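Local coordinates for Lmo0181 protein (Listeria monocytogenes serovar 1/2a, PDB 5F7V) that binds the cyclic glucan cycloalternan and probably delivers it to an ABC transporter as its extracellular, membrane-anchored substrate-binding lipoprotein, at residues N129-Y134 against T250-F255; N369-K374 against L386-D391; A187-S192 against G272-A277; S104-Q109 against P322-K327. One frame throughout, in Å; residues are numbered along the deposited sequence. Where two conformers were deposited one is given.

How the interactions relate
Interaction 1 lies nearest the sugar, where strands 119-135 and 245-251 pair and Trp-253 meets the glucan; its centre is about 10 Å from that of the chain. Interaction 3, about 19 Å from it between centres, joins two loops, the second leading into strand 278-287 of the same mixed sheet. Interaction 4, about 20 Å from interaction 1 between centres, ties the start of helix 108-112 to the loop after strand 321-322. Interaction 2 pairs the last two helices, about 37 Å from interaction 4 between centres, across the chain's centre. Along the sequence, the segments of 1 and 3 alternate inside the loop closed by 4, and interaction 2 follows. Only interaction 1 touches the glucan; the other three join parts of the fold farther from it.

Interaction 1 of 4, residues N129-Y134 against T250-F255; sequences NVVTIY and TGIWLF. With GLC (alpha-D-glucopyranose), chain B; GLC (alpha-D-glucopyranose), chain C; GLC (alpha-D-glucopyranose), chain D.
Thr-250 and Val-131 form an antiparallel hydrogen-bonded pair: Val-131 N donates to Thr-250 O (3.0 Å), and Thr-250 N returns a bond to Val-131 O (3.2 Å). Two residues along, beyond the non-hydrogen-bonded pair Val-130/Gly-251, Ile-252 N reaches Asn-129 O at 3.1 Å with an N-H...O angle of 162°, which carries the pairing into the 3-10 turn 252-254. On the side of the pair that holds Val-131 and Thr-250, Ile-133 CD1 meets Thr-250 CG2 at 3.5 Å, and the edge of the Phe-255 ring receives both Ile-133 CD1 and Val-131 CG2. Val-130 CG2 approaches Trp-253 CH2 (3.7 Å). With CG set between its backbone N and carbonyl carbon (chi1 52°), Trp-253 folds its indole back over Gly-251, whose CA lies against one face. The opposite face carries sugar, with C1 of the chain C glucose over the ring centre. In the indole plane, Trp-253 NE1 donates to O5 of the chain B glucose (3.1 Å, 167°). Farther out, Asn-129 ND2 is held by Val-345 O. An aromatic face against sugar is characteristic of carbohydrate-binding proteins, and here it lines the cycloalternan pocket of a periplasmic-binding-protein fold.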
loop_
_atom_site.group_PDB
_atom_site.type_symbol
_atom_site.label_atom_id
_atom_site.label_comp_id
_atom_site.label_asym_id
_atom_site.label_seq_id
_atom_site.Cartn_x
_atom_site.Cartn_y
_atom_site.Cartn_z
ATOM N N ASN A 129 -4.080 3.817 2.921
ATOM C CA ASN A 129 -3.053 3.986 3.951
ATOM C C ASN A 129 -3.102 2.812 4.897
ATOM O O ASN A 129 -3.825 1.843 4.696
ATOM C CB ASN A 129 -3.169 5.365 4.591
ATOM C CG ASN A 129 -4.488 5.581 5.279
ATOM O OD1 ASN A 129 -5.299 4.665 5.445
ATOM N ND2 ASN A 129 -4.743 6.814 5.685
ATOM N N VAL A 130 -2.203 2.920 5.880
ATOM C CA VAL A 130 -2.016 1.874 6.875
ATOM C C VAL A 130 -2.413 2.415 8.230
ATOM O O VAL A 130 -2.283 3.591 8.518
ATOM C CB VAL A 130 -0.547 1.418 6.851
ATOM C CG1 VAL A 130 -0.153 0.573 8.075
ATOM C CG2 VAL A 130 -0.250 0.664 5.541
ATOM N N VAL A 131 -3.002 1.540 9.043
ATOM C CA VAL A 131 -3.466 1.867 10.380
ATOM C C VAL A 131 -3.070 0.737 11.303
ATOM O O VAL A 131 -2.661 -0.340 10.862
ATOM C CB VAL A 131 -4.996 2.067 10.446
ATOM C CG1 VAL A 131 -5.360 3.347 9.702
ATOM C CG2 VAL A 131 -5.765 0.907 9.863
ATOM N N THR A 132 -3.182 1.013 12.596
ATOM C CA THR A 132 -3.082 -0.074 13.588
ATOM C C THR A 132 -4.437 -0.699 13.743
ATOM O O THR A 132 -5.371 -0.044 14.209
ATOM C CB THR A 132 -2.578 0.472 14.915
ATOM O OG1 THR A 132 -1.296 1.063 14.688
ATOM C CG2 THR A 132 -2.489 -0.637 15.955
ATOM N N ILE A 133 -4.540 -1.977 13.433
ATOM C CA ILE A 133 -5.786 -2.721 13.540
ATOM C C ILE A 133 -5.676 -3.571 14.800
ATOM O O ILE A 133 -4.680 -4.288 14.966
ATOM C CB ILE A 133 -6.022 -3.598 12.314
ATOM C CG1 ILE A 133 -5.934 -2.753 11.035
ATOM C CG2 ILE A 133 -7.375 -4.307 12.457
ATOM C CD1 ILE A 133 -6.423 -3.432 9.803
ATOM N N TYR A 134 -6.617 -3.491 15.720
ATOM C CA TYR A 134 -6.432 -4.160 16.988
ATOM C C TYR A 134 -7.642 -4.985 17.367
ATOM O O TYR A 134 -8.795 -4.682 17.045
ATOM C CB TYR A 134 -6.057 -3.168 18.091
ATOM C CG TYR A 134 -7.042 -2.087 18.437
ATOM C CD1 TYR A 134 -7.051 -0.881 17.750
ATOM C CD2 TYR A 134 -7.971 -2.226 19.459
ATOM C CE1 TYR A 134 -7.929 0.157 18.065
ATOM C CE2 TYR A 134 -8.840 -1.208 19.773
ATOM C CZ TYR A 134 -8.833 -0.031 19.072
ATOM O OH TYR A 134 -9.705 0.953 19.458
ATOM N N THR A 250 -1.265 -2.684 9.251
ATOM C CA THR A 250 -1.555 -3.119 7.887
ATOM C C THR A 250 -2.532 -2.175 7.240
ATOM O O THR A 250 -3.027 -1.221 7.847
ATOM C CB THR A 250 -2.031 -4.584 7.872
ATOM O OG1 THR A 250 -1.917 -5.086 6.546
ATOM C CG2 THR A 250 -3.432 -4.711 8.396
ATOM N N GLY A 251 -2.771 -2.424 5.963
ATOM C CA GLY A 251 -3.574 -1.481 5.207
ATOM C C GLY A 251 -5.068 -1.643 5.306
ATOM O O GLY A 251 -5.624 -2.690 5.627
ATOM N N ILE A 252 -5.729 -0.557 4.922
ATOM C CA ILE A 252 -7.191 -0.530 4.869
ATOM C C ILE A 252 -7.736 -1.493 3.816
ATOM O O ILE A 252 -8.928 -1.780 3.784
ATOM C CB ILE A 252 -7.766 0.894 4.644
ATOM C CG1 ILE A 252 -7.429 1.473 3.262
ATOM C CG2 ILE A 252 -7.287 1.811 5.766
ATOM C CD1 ILE A 252 -7.991 2.847 3.000
ATOM N N TRP A 253 -6.858 -1.958 2.923
ATOM C CA TRP A 253 -7.209 -2.997 1.940
ATOM C C TRP A 253 -7.524 -4.333 2.566
ATOM O O TRP A 253 -8.009 -5.207 1.855
ATOM C CB TRP A 253 -6.114 -3.176 0.860
ATOM C CG TRP A 253 -4.753 -3.378 1.406
ATOM C CD1 TRP A 253 -4.151 -4.577 1.709
ATOM C CD2 TRP A 253 -3.787 -2.362 1.675
ATOM N NE1 TRP A 253 -2.901 -4.361 2.192
ATOM C CE2 TRP A 253 -2.632 -3.015 2.165
ATOM C CE3 TRP A 253 -3.757 -0.961 1.538
ATOM C CZ2 TRP A 253 -1.479 -2.306 2.546
ATOM C CZ3 TRP A 253 -2.604 -0.282 1.902
ATOM C CH2 TRP A 253 -1.490 -0.932 2.408
ATOM N N LEU A 254 -7.289 -4.496 3.870
ATOM C CA LEU A 254 -7.691 -5.727 4.557
ATOM C C LEU A 254 -8.989 -5.573 5.347
ATOM O O LEU A 254 -9.407 -6.535 5.982
ATOM C CB LEU A 254 -6.577 -6.246 5.467
ATOM C CG LEU A 254 -5.373 -6.741 4.652
ATOM C CD1 LEU A 254 -4.323 -7.318 5.613
ATOM C CD2 LEU A 254 -5.695 -7.731 3.538
ATOM N N PHE A 255 -9.636 -4.417 5.310
ATOM C CA PHE A 255 -10.899 -4.300 6.019
ATOM C C PHE A 255 -11.931 -5.302 5.497
ATOM O O PHE A 255 -12.657 -5.864 6.310
ATOM C CB PHE A 255 -11.490 -2.903 5.845
ATOM C CG PHE A 255 -10.854 -1.820 6.678
ATOM C CD1 PHE A 255 -9.726 -2.026 7.482
ATOM C CD2 PHE A 255 -11.368 -0.524 6.577
ATOM C CE1 PHE A 255 -9.167 -0.977 8.185
ATOM C CE2 PHE A 255 -10.826 0.509 7.282
ATOM C CZ PHE A 255 -9.712 0.280 8.071
HETATM C C1 GLC B . 0.456 -5.956 3.869
HETATM C C2 GLC B . 0.774 -7.104 4.810
HETATM C C3 GLC B . 0.919 -8.419 4.086
HETATM C C4 GLC B . -0.243 -8.663 3.139
HETATM C C5 GLC B . -0.428 -7.482 2.210
HETATM C C6 GLC B . -1.726 -7.688 1.447
HETATM O O2 GLC B . 1.937 -6.826 5.598
HETATM O O3 GLC B . 1.146 -9.532 4.933
HETATM O O4 GLC B . -0.061 -9.876 2.417
HETATM O O5 GLC B . -0.631 -6.298 2.982
HETATM O O6 GLC B . -2.015 -6.629 0.528
HETATM C C1 GLC C . -1.676 -2.116 -1.321
HETATM C C2 GLC C . -1.995 -0.933 -2.206
HETATM C C3 GLC C . -0.818 -0.624 -3.113
HETATM C C4 GLC C . 0.466 -0.493 -2.302
HETATM C C5 GLC C . 0.693 -1.750 -1.471
HETATM C C6 GLC C . 1.894 -1.638 -0.541
HETATM O O2 GLC C . -3.172 -1.232 -2.965
HETATM O O3 GLC C . -1.092 0.612 -3.766
HETATM O O4 GLC C . 1.554 -0.389 -3.225
HETATM O O5 GLC C . -0.453 -1.953 -0.614
HETATM O O6 GLC C . 1.824 -2.828 0.277
HETATM C C1 GLC D . -1.337 -6.765 -0.723
HETATM C C2 GLC D . -0.899 -5.378 -1.153
HETATM C C3 GLC D . -2.081 -4.486 -1.495
HETATM C C4 GLC D . -2.910 -5.181 -2.557
HETATM C C5 GLC D . -3.382 -6.524 -1.984
HETATM C C6 GLC D . -4.292 -7.282 -2.942
HETATM O O2 GLC D . -0.119 -4.799 -0.108
HETATM O O3 GLC D . -1.619 -3.286 -2.110
HETATM O O4 GLC D . -3.998 -4.354 -2.981
HETATM O O5 GLC D . -2.227 -7.311 -1.687
HETATM O O6 GLC D . -3.492 -7.734 -4.034
#

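Interaction 2 of 4, residues N369-K374 against L386-D391; sequences NSEFEK and LKNSED
Glu-371 and Asn-388 face each other across the two helices, their side chains crossing at about a right angle with carboxylate and amide planes 71° apart. Asn-388 ND2 donates to Glu-371 OE1 over 2.9 Å, and the N-H...O angle of 177° makes this bond almost straight. The acceptor lies in the amide plane of Asn-388, whereas the nitrogen comes down on OE1 from above the carboxylate plane. Glu-371 arrives there by a bend: CG stands anti to the carbonyl carbon, and the chain then folds at chi2. Its other oxygen, OE2, takes a salt bridge from Lys-374 NZ (3.1 Å), one turn along the same helix. The carboxylate is thus gripped at both oxygens, which would be expected to favour its charged form. On another side of the interface, Phe-372 presents its ring edge to Leu-386: CE1 lies 3.9 Å from CD2, near the ring plane. Ser-389, in the conformer given, bonds through OG to Ala-385 O of its own helix. Phe-182 meets Phe-372 edge-to-face, and Leu-212 of helix 206-220 touches both Phe-372 and Leu-386. With segment axes 9.5 Å apart at 169°, helices 361-376 and 382-397 form an antiparallel helical hairpin at the C-terminal end of this solute-binding protein.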
loop_
_atom_site.group_PDB
_atom_site.type_symbol
_atom_site.label_atom_id
_atom_site.label_comp_id
_atom_site.label_asym_id
_atom_site.label_seq_id
_atom_site.Cartn_x
_atom_site.Cartn_y
_atom_site.Cartn_z
ATOM N N ASN A 369 15.109 -5.768 1.865
ATOM C CA ASN A 369 14.241 -6.706 2.559
ATOM C C ASN A 369 14.987 -7.960 2.951
ATOM O O ASN A 369 14.769 -8.515 4.025
ATOM C CB ASN A 369 13.007 -7.058 1.726
ATOM C CG ASN A 369 12.048 -5.905 1.624
ATOM O OD1 ASN A 369 12.143 -4.987 2.418
ATOM N ND2 ASN A 369 11.136 -5.943 0.697
ATOM N N SER A 370 15.904 -8.405 2.098
ATOM C CA SER A 370 16.720 -9.574 2.443
ATOM C C SER A 370 17.607 -9.220 3.655
ATOM O O SER A 370 17.728 -10.035 4.569
ATOM C CB SER A 370 17.557 -10.001 1.238
ATOM O OG SER A 370 18.496 -11.007 1.578
ATOM N N GLU A 371 18.216 -8.034 3.678
ATOM C CA GLU A 371 19.051 -7.630 4.817
ATOM C C GLU A 371 18.229 -7.564 6.095
ATOM O O GLU A 371 18.701 -7.964 7.149
ATOM C CB GLU A 371 19.725 -6.291 4.545
ATOM C CG GLU A 371 20.782 -6.394 3.451
ATOM C CD GLU A 371 21.872 -7.414 3.709
ATOM O OE1 GLU A 371 22.495 -7.280 4.793
ATOM O OE2 GLU A 371 22.078 -8.370 2.924
ATOM N N PHE A 372 17.013 -7.030 6.024
ATOM C CA PHE A 372 16.171 -6.938 7.198
ATOM C C PHE A 372 15.753 -8.319 7.694
ATOM O O PHE A 372 15.759 -8.554 8.899
ATOM C CB PHE A 372 14.946 -6.076 6.926
ATOM C CG PHE A 372 15.202 -4.609 6.781
ATOM C CD1 PHE A 372 16.452 -4.007 6.940
ATOM C CD2 PHE A 372 14.138 -3.781 6.460
ATOM C CE1 PHE A 372 16.626 -2.652 6.806
ATOM C CE2 PHE A 372 14.307 -2.427 6.297
ATOM C CZ PHE A 372 15.555 -1.855 6.484
ATOM N N GLU A 373 15.420 -9.231 6.796
ATOM C CA GLU A 373 15.082 -10.586 7.175
ATOM C C GLU A 373 16.231 -11.235 7.937
ATOM O O GLU A 373 16.044 -11.962 8.914
ATOM C CB GLU A 373 14.692 -11.394 5.928
ATOM C CG GLU A 373 14.124 -12.750 6.276
ATOM C CD GLU A 373 12.650 -12.744 6.544
ATOM O OE1 GLU A 373 12.062 -11.665 6.798
ATOM O OE2 GLU A 373 12.110 -13.892 6.487
ATOM N N LYS A 374 17.451 -10.989 7.495
ATOM C CA LYS A 374 18.605 -11.559 8.191
ATOM C C LYS A 374 18.648 -11.045 9.622
ATOM O O LYS A 374 19.062 -11.794 10.505
ATOM C CB LYS A 374 19.935 -11.233 7.503
ATOM C CG LYS A 374 20.174 -11.953 6.189
ATOM C CD LYS A 374 21.428 -11.445 5.510
ATOM C CE LYS A 374 21.578 -11.916 4.087
ATOM N NZ LYS A 374 22.813 -11.325 3.516
ATOM N N LEU A 386 21.530 -1.731 7.657
ATOM C CA LEU A 386 21.442 -0.383 7.108
ATOM C C LEU A 386 22.711 0.015 6.386
ATOM O O LEU A 386 22.610 0.716 5.360
ATOM C CB LEU A 386 21.026 0.589 8.200
ATOM C CG LEU A 386 19.599 0.367 8.672
ATOM C CD1 LEU A 386 19.353 1.189 9.903
ATOM C CD2 LEU A 386 18.554 0.679 7.604
ATOM N N LYS A 387 23.884 -0.377 6.880
ATOM C CA LYS A 387 25.136 -0.121 6.164
ATOM C C LYS A 387 25.084 -0.805 4.821
ATOM O O LYS A 387 25.372 -0.206 3.772
ATOM C CB LYS A 387 26.327 -0.627 6.948
ATOM C CG LYS A 387 27.633 -0.461 6.211
ATOM C CD LYS A 387 28.809 -1.137 6.932
ATOM C CE LYS A 387 30.168 -0.810 6.313
ATOM N NZ LYS A 387 30.268 -1.225 4.907
ATOM N N ASN A 388 24.706 -2.078 4.814
ATOM C CA ASN A 388 24.652 -2.832 3.552
ATOM C C ASN A 388 23.647 -2.244 2.577
ATOM O O ASN A 388 23.910 -2.193 1.381
ATOM C CB ASN A 388 24.342 -4.291 3.867
ATOM C CG ASN A 388 25.465 -4.974 4.614
ATOM O OD1 ASN A 388 26.592 -4.484 4.724
ATOM N ND2 ASN A 388 25.152 -6.127 5.154
ATOM N N SER A 389 22.513 -1.804 3.106
ATOM C CA SER A 389 21.499 -1.164 2.280
ATOM C C SER A 389 21.982 0.167 1.708
ATOM O O SER A 389 21.688 0.461 0.561
ATOM C CB SER A 389 20.232 -0.919 3.084
ATOM O OG SER A 389 19.634 -2.128 3.517
ATOM N N GLU A 390 22.714 0.957 2.490
ATOM C CA GLU A 390 23.304 2.203 1.998
ATOM C C GLU A 390 24.296 1.902 0.872
ATOM O O GLU A 390 24.256 2.543 -0.189
ATOM C CB GLU A 390 23.994 2.957 3.145
ATOM C CG GLU A 390 24.521 4.347 2.762
ATOM C CD GLU A 390 26.031 4.526 2.575
ATOM O OE1 GLU A 390 26.773 3.513 2.666
ATOM O OE2 GLU A 390 26.508 5.679 2.309
ATOM N N ASP A 391 25.173 0.928 1.065
ATOM C CA ASP A 391 26.129 0.539 0.012
ATOM C C ASP A 391 25.444 0.100 -1.270
ATOM O O ASP A 391 25.851 0.496 -2.369
ATOM C CB ASP A 391 27.018 -0.586 0.522
ATOM C CG ASP A 391 27.907 -0.169 1.696
ATOM O OD1 ASP A 391 28.169 1.057 1.807
ATOM O OD2 ASP A 391 28.362 -1.011 2.512
#

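Interaction 3 of 4, residues A187-S192 against G272-A277; sequences AQNGGS and GNTQKA
Gln-188 NE2 donates to Ala-277 O at 3.0 Å along a nearly straight line (172°), with each partner in the plane of the other group. Its side chain extends beyond CG past Gly-272 CA, and Trp-153 NE1 holds its OE1, which fixes the amide's rotation. The backbone oxygen of Gln-188 is bound by Asn-273 N (3.0 Å) and by Gln-275 N (3.3 Å), reaching it from opposite faces of its carbonyl plane; Thr-274 N adds a weak bond. Asn-273 ND2 donates to Asn-189 OD1 at 2.9 Å, coming from above that carbonyl's plane; the two side chains run side by side with amide planes 32° apart. A Schellman motif ends helix 179-187 here, with Gly-190, at positive phi, as its C-prime residue. Within it, Ala-187 O takes Gly-190 N at 3.1 Å and also accepts Gln-275 NE2 (2.9 Å) from the loop before strand 278-287. Asn-189 ND2 turns to Glu-207 O and Glu-210 of helix 206-220. The apolar packing is small: Ala-277 CB rests against Ala-187 CB (3.7 Å) and against Gln-188 CG.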
loop_
_atom_site.group_PDB
_atom_site.type_symbol
_atom_site.label_atom_id
_atom_site.label_comp_id
_atom_site.label_asym_id
_atom_site.label_seq_id
_atom_site.Cartn_x
_atom_site.Cartn_y
_atom_site.Cartn_z
ATOM N N ALA A 187 10.714 7.835 9.137
ATOM C CA ALA A 187 10.159 9.189 9.264
ATOM C C ALA A 187 9.531 9.445 10.607
ATOM O O ALA A 187 9.538 10.581 11.082
ATOM C CB ALA A 187 9.146 9.413 8.150
ATOM N N GLN A 188 9.015 8.416 11.268
ATOM C CA GLN A 188 8.531 8.578 12.639
ATOM C C GLN A 188 9.602 8.927 13.675
ATOM O O GLN A 188 9.284 9.301 14.798
ATOM C CB GLN A 188 7.824 7.282 13.068
ATOM C CG GLN A 188 6.513 7.002 12.332
ATOM C CD GLN A 188 5.987 5.606 12.543
ATOM O OE1 GLN A 188 6.550 4.780 13.265
ATOM N NE2 GLN A 188 4.900 5.342 11.844
ATOM N N ASN A 189 10.863 8.801 13.289
ATOM C CA ASN A 189 12.020 9.173 14.084
ATOM C C ASN A 189 12.849 10.269 13.417
ATOM O O ASN A 189 13.981 10.500 13.802
ATOM C CB ASN A 189 12.885 7.944 14.381
ATOM C CG ASN A 189 13.493 7.958 15.761
ATOM O OD1 ASN A 189 12.906 8.480 16.698
ATOM N ND2 ASN A 189 14.659 7.368 15.917
ATOM N N GLY A 190 12.265 10.978 12.457
ATOM C CA GLY A 190 12.924 12.126 11.822
ATOM C C GLY A 190 13.918 11.750 10.758
ATOM O O GLY A 190 14.635 12.634 10.268
ATOM N N GLY A 191 13.896 10.498 10.341
ATOM C CA GLY A 191 14.815 9.968 9.316
ATOM C C GLY A 191 14.215 9.944 7.928
ATOM O O GLY A 191 13.058 10.242 7.720
ATOM N N SER A 192 15.023 9.530 6.966
ATOM C CA SER A 192 14.543 9.401 5.606
ATOM C C SER A 192 15.446 8.453 4.863
ATOM O O SER A 192 16.508 8.059 5.353
ATOM C CB SER A 192 14.529 10.765 4.919
ATOM O OG SER A 192 15.829 11.282 4.897
ATOM N N GLY A 272 3.950 7.287 16.291
ATOM C CA GLY A 272 5.305 7.656 15.898
ATOM C C GLY A 272 6.189 7.811 17.102
ATOM O O GLY A 272 5.870 7.385 18.197
ATOM N N ASN A 273 7.316 8.454 16.872
ATOM C CA ASN A 273 8.287 8.711 17.938
ATOM C C ASN A 273 8.568 10.185 18.023
ATOM O O ASN A 273 7.885 10.861 18.810
ATOM C CB ASN A 273 9.535 7.846 17.832
ATOM C CG ASN A 273 10.255 7.750 19.167
ATOM O OD1 ASN A 273 9.615 7.681 20.225
ATOM N ND2 ASN A 273 11.555 7.753 19.153
ATOM N N THR A 274 9.501 10.706 17.251
ATOM C CA THR A 274 9.656 12.164 17.236
ATOM C C THR A 274 8.526 12.860 16.491
ATOM O O THR A 274 8.293 14.068 16.690
ATOM C CB THR A 274 10.983 12.548 16.588
ATOM O OG1 THR A 274 10.995 12.128 15.220
ATOM C CG2 THR A 274 12.177 11.988 17.376
ATOM N N GLN A 275 7.857 12.129 15.604
ATOM C CA GLN A 275 6.710 12.701 14.888
ATOM C C GLN A 275 5.877 11.586 14.344
ATOM O O GLN A 275 6.313 10.445 14.257
ATOM C CB GLN A 275 7.152 13.622 13.755
ATOM C CG GLN A 275 8.108 12.968 12.756
ATOM C CD GLN A 275 8.825 13.953 11.835
ATOM O OE1 GLN A 275 8.944 15.160 12.137
ATOM N NE2 GLN A 275 9.312 13.461 10.740
ATOM N N LYS A 276 4.641 11.931 14.020
ATOM C CA LYS A 276 3.769 11.017 13.324
ATOM C C LYS A 276 4.177 10.920 11.867
ATOM O O LYS A 276 4.629 11.913 11.271
ATOM C CB LYS A 276 2.326 11.510 13.435
ATOM C CG LYS A 276 1.903 11.668 14.892
ATOM C CD LYS A 276 0.498 12.194 15.083
ATOM C CE LYS A 276 0.128 12.373 16.538
ATOM N NZ LYS A 276 -1.162 13.075 16.728
ATOM N N ALA A 277 4.023 9.729 11.303
ATOM C CA ALA A 277 4.220 9.539 9.868
ATOM C C ALA A 277 3.408 8.332 9.444
ATOM O O ALA A 277 3.507 7.261 10.073
ATOM C CB ALA A 277 5.690 9.361 9.528
#

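Interaction 4 of 4, residues S104-Q109 against P322-K327; sequences STLNKQ and PATENK
Leu-106 and Thr-324 form a single backbone bridge, CA to CA 4.4 Å, flanked by two hydrogen bonds: Glu-325 N to Thr-105 O at 3.1 Å (171°) and Asn-107 N to Ala-323 O at 2.8 Å. Leu-106 CD2 packs on Ala-323 CB (3.9 Å). Glu-325 lies over the Leu-106 to Asn-107 peptide. Its CG is anti to the carbonyl carbon (chi1 -60°) and the chain runs extended from there, which carries the carboxylate alongside Asn-107 CA. The carboxylate plane stands 65° from the Asn-107 amide, and the two groups join through water. One water accepts from Asn-107 ND2 and donates to Glu-325 OE2 (2.8 Å); a second accepts from Lys-108 N and donates to the same OE2 (2.9 Å). The acid thereby reaches the first turn of helix 108-112, where the helix dipole would probably favour its negative charge. Asn-107, as N-cap, turns OD1 to Ala-110 N, and Asn-326 likewise caps helix 327-335. Beneath the bridge, Leu-106 and Ala-323 rest on Val-124 of strand 119-135, while Asn-107 touches Phe-127 of that strand and Phe-280 of strand 278-287.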
loop_
_atom_site.group_PDB
_atom_site.type_symbol
_atom_site.label_atom_id
_atom_site.label_comp_id
_atom_site.label_asym_id
_atom_site.label_seq_id
_atom_site.Cartn_x
_atom_site.Cartn_y
_atom_site.Cartn_z
ATOM N N SER A 104 -9.812 18.047 -10.782
ATOM C CA SER A 104 -9.885 18.832 -9.554
ATOM C C SER A 104 -10.818 18.239 -8.501
ATOM O O SER A 104 -10.763 18.633 -7.347
ATOM C CB SER A 104 -10.246 20.303 -9.796
ATOM O OG SER A 104 -11.614 20.496 -10.101
ATOM N N THR A 105 -11.637 17.265 -8.893
ATOM C CA THR A 105 -12.507 16.560 -7.982
ATOM C C THR A 105 -11.882 15.322 -7.385
ATOM O O THR A 105 -12.550 14.647 -6.585
ATOM C CB THR A 105 -13.821 16.141 -8.684
ATOM O OG1 THR A 105 -13.531 15.172 -9.701
ATOM C CG2 THR A 105 -14.570 17.337 -9.248
ATOM N N LEU A 106 -10.636 15.029 -7.768
ATOM C CA LEU A 106 -9.939 13.853 -7.265
ATOM C C LEU A 106 -8.926 14.211 -6.202
ATOM O O LEU A 106 -8.448 15.333 -6.129
ATOM C CB LEU A 106 -9.215 13.167 -8.419
ATOM C CG LEU A 106 -10.112 12.844 -9.614
ATOM C CD1 LEU A 106 -9.279 11.994 -10.563
ATOM C CD2 LEU A 106 -11.325 12.050 -9.196
ATOM N N ASN A 107 -8.584 13.244 -5.358
ATOM C CA ASN A 107 -7.460 13.445 -4.442
ATOM C C ASN A 107 -6.200 13.788 -5.225
ATOM O O ASN A 107 -5.768 13.061 -6.115
ATOM C CB ASN A 107 -7.243 12.182 -3.621
ATOM C CG ASN A 107 -6.087 12.308 -2.660
ATOM O OD1 ASN A 107 -4.926 12.337 -3.068
ATOM N ND2 ASN A 107 -6.388 12.359 -1.356
ATOM N N LYS A 108 -5.630 14.935 -4.891
ATOM C CA LYS A 108 -4.534 15.435 -5.699
ATOM C C LYS A 108 -3.233 14.647 -5.615
ATOM O O LYS A 108 -2.559 14.470 -6.628
ATOM C CB LYS A 108 -4.236 16.859 -5.307
ATOM C CG LYS A 108 -3.376 17.538 -6.361
ATOM C CD LYS A 108 -3.327 19.030 -6.190
ATOM C CE LYS A 108 -2.165 19.618 -6.974
ATOM N NZ LYS A 108 -1.855 20.988 -6.470
ATOM N N GLN A 109 -2.927 14.178 -4.414
ATOM C CA GLN A 109 -1.740 13.353 -4.239
ATOM C C GLN A 109 -1.871 12.051 -5.025
ATOM O O GLN A 109 -0.917 11.591 -5.629
ATOM C CB GLN A 109 -1.501 13.056 -2.754
ATOM C CG GLN A 109 -1.045 14.271 -1.972
ATOM C CD GLN A 109 -2.167 15.265 -1.788
ATOM O OE1 GLN A 109 -3.291 14.920 -1.421
ATOM N NE2 GLN A 109 -1.879 16.504 -2.096
ATOM N N PRO A 322 -11.960 5.549 -3.209
ATOM C CA PRO A 322 -12.004 6.072 -4.572
ATOM C C PRO A 322 -11.239 7.377 -4.683
ATOM O O PRO A 322 -10.986 8.063 -3.710
ATOM C CB PRO A 322 -13.492 6.259 -4.811
ATOM C CG PRO A 322 -13.996 6.638 -3.453
ATOM C CD PRO A 322 -13.205 5.833 -2.471
ATOM N N ALA A 323 -10.833 7.677 -5.901
ATOM C CA ALA A 323 -10.180 8.941 -6.147
ATOM C C ALA A 323 -11.043 10.170 -5.924
ATOM O O ALA A 323 -10.535 11.220 -5.558
ATOM C CB ALA A 323 -9.618 8.955 -7.533
ATOM N N THR A 324 -12.342 10.053 -6.171
ATOM C CA THR A 324 -13.247 11.189 -5.972
ATOM C C THR A 324 -13.312 11.558 -4.483
ATOM O O THR A 324 -13.388 10.649 -3.656
ATOM C CB THR A 324 -14.634 10.878 -6.568
ATOM O OG1 THR A 324 -14.501 10.687 -7.985
ATOM C CG2 THR A 324 -15.589 12.050 -6.290
ATOM N N GLU A 325 -13.253 12.847 -4.154
ATOM C CA GLU A 325 -13.423 13.376 -2.782
ATOM C C GLU A 325 -14.818 13.803 -2.298
ATOM O O GLU A 325 -14.986 14.299 -1.184
ATOM C CB GLU A 325 -12.519 14.581 -2.606
ATOM C CG GLU A 325 -11.076 14.180 -2.805
ATOM C CD GLU A 325 -10.161 15.384 -2.734
ATOM O OE1 GLU A 325 -10.367 16.344 -3.530
ATOM O OE2 GLU A 325 -9.260 15.329 -1.865
ATOM N N ASN A 326 -15.819 13.654 -3.145
ATOM C CA ASN A 326 -17.178 14.108 -2.826
ATOM C C ASN A 326 -17.675 13.524 -1.491
ATOM O O ASN A 326 -17.537 12.329 -1.238
ATOM C CB ASN A 326 -18.065 13.712 -3.998
ATOM C CG ASN A 326 -19.506 14.074 -3.781
ATOM O OD1 ASN A 326 -20.254 13.271 -3.206
ATOM N ND2 ASN A 326 -19.913 15.263 -4.227
ATOM N N LYS A 327 -18.247 14.361 -0.627
ATOM C CA LYS A 327 -18.629 13.931 0.723
ATOM C C LYS A 327 -19.763 12.926 0.729
ATOM O O LYS A 327 -19.753 12.041 1.586
ATOM C CB LYS A 327 -18.967 15.138 1.612
ATOM C CG LYS A 327 -17.698 15.775 2.161
ATOM C CD LYS A 327 -18.020 17.001 3.023
ATOM C CE LYS A 327 -16.946 18.090 2.901
ATOM N NZ LYS A 327 -17.490 19.441 3.233
HETATM O O HOH W 1 -9.045 12.952 -0.406
HETATM O O HOH W 2 -6.733 16.487 -2.680
#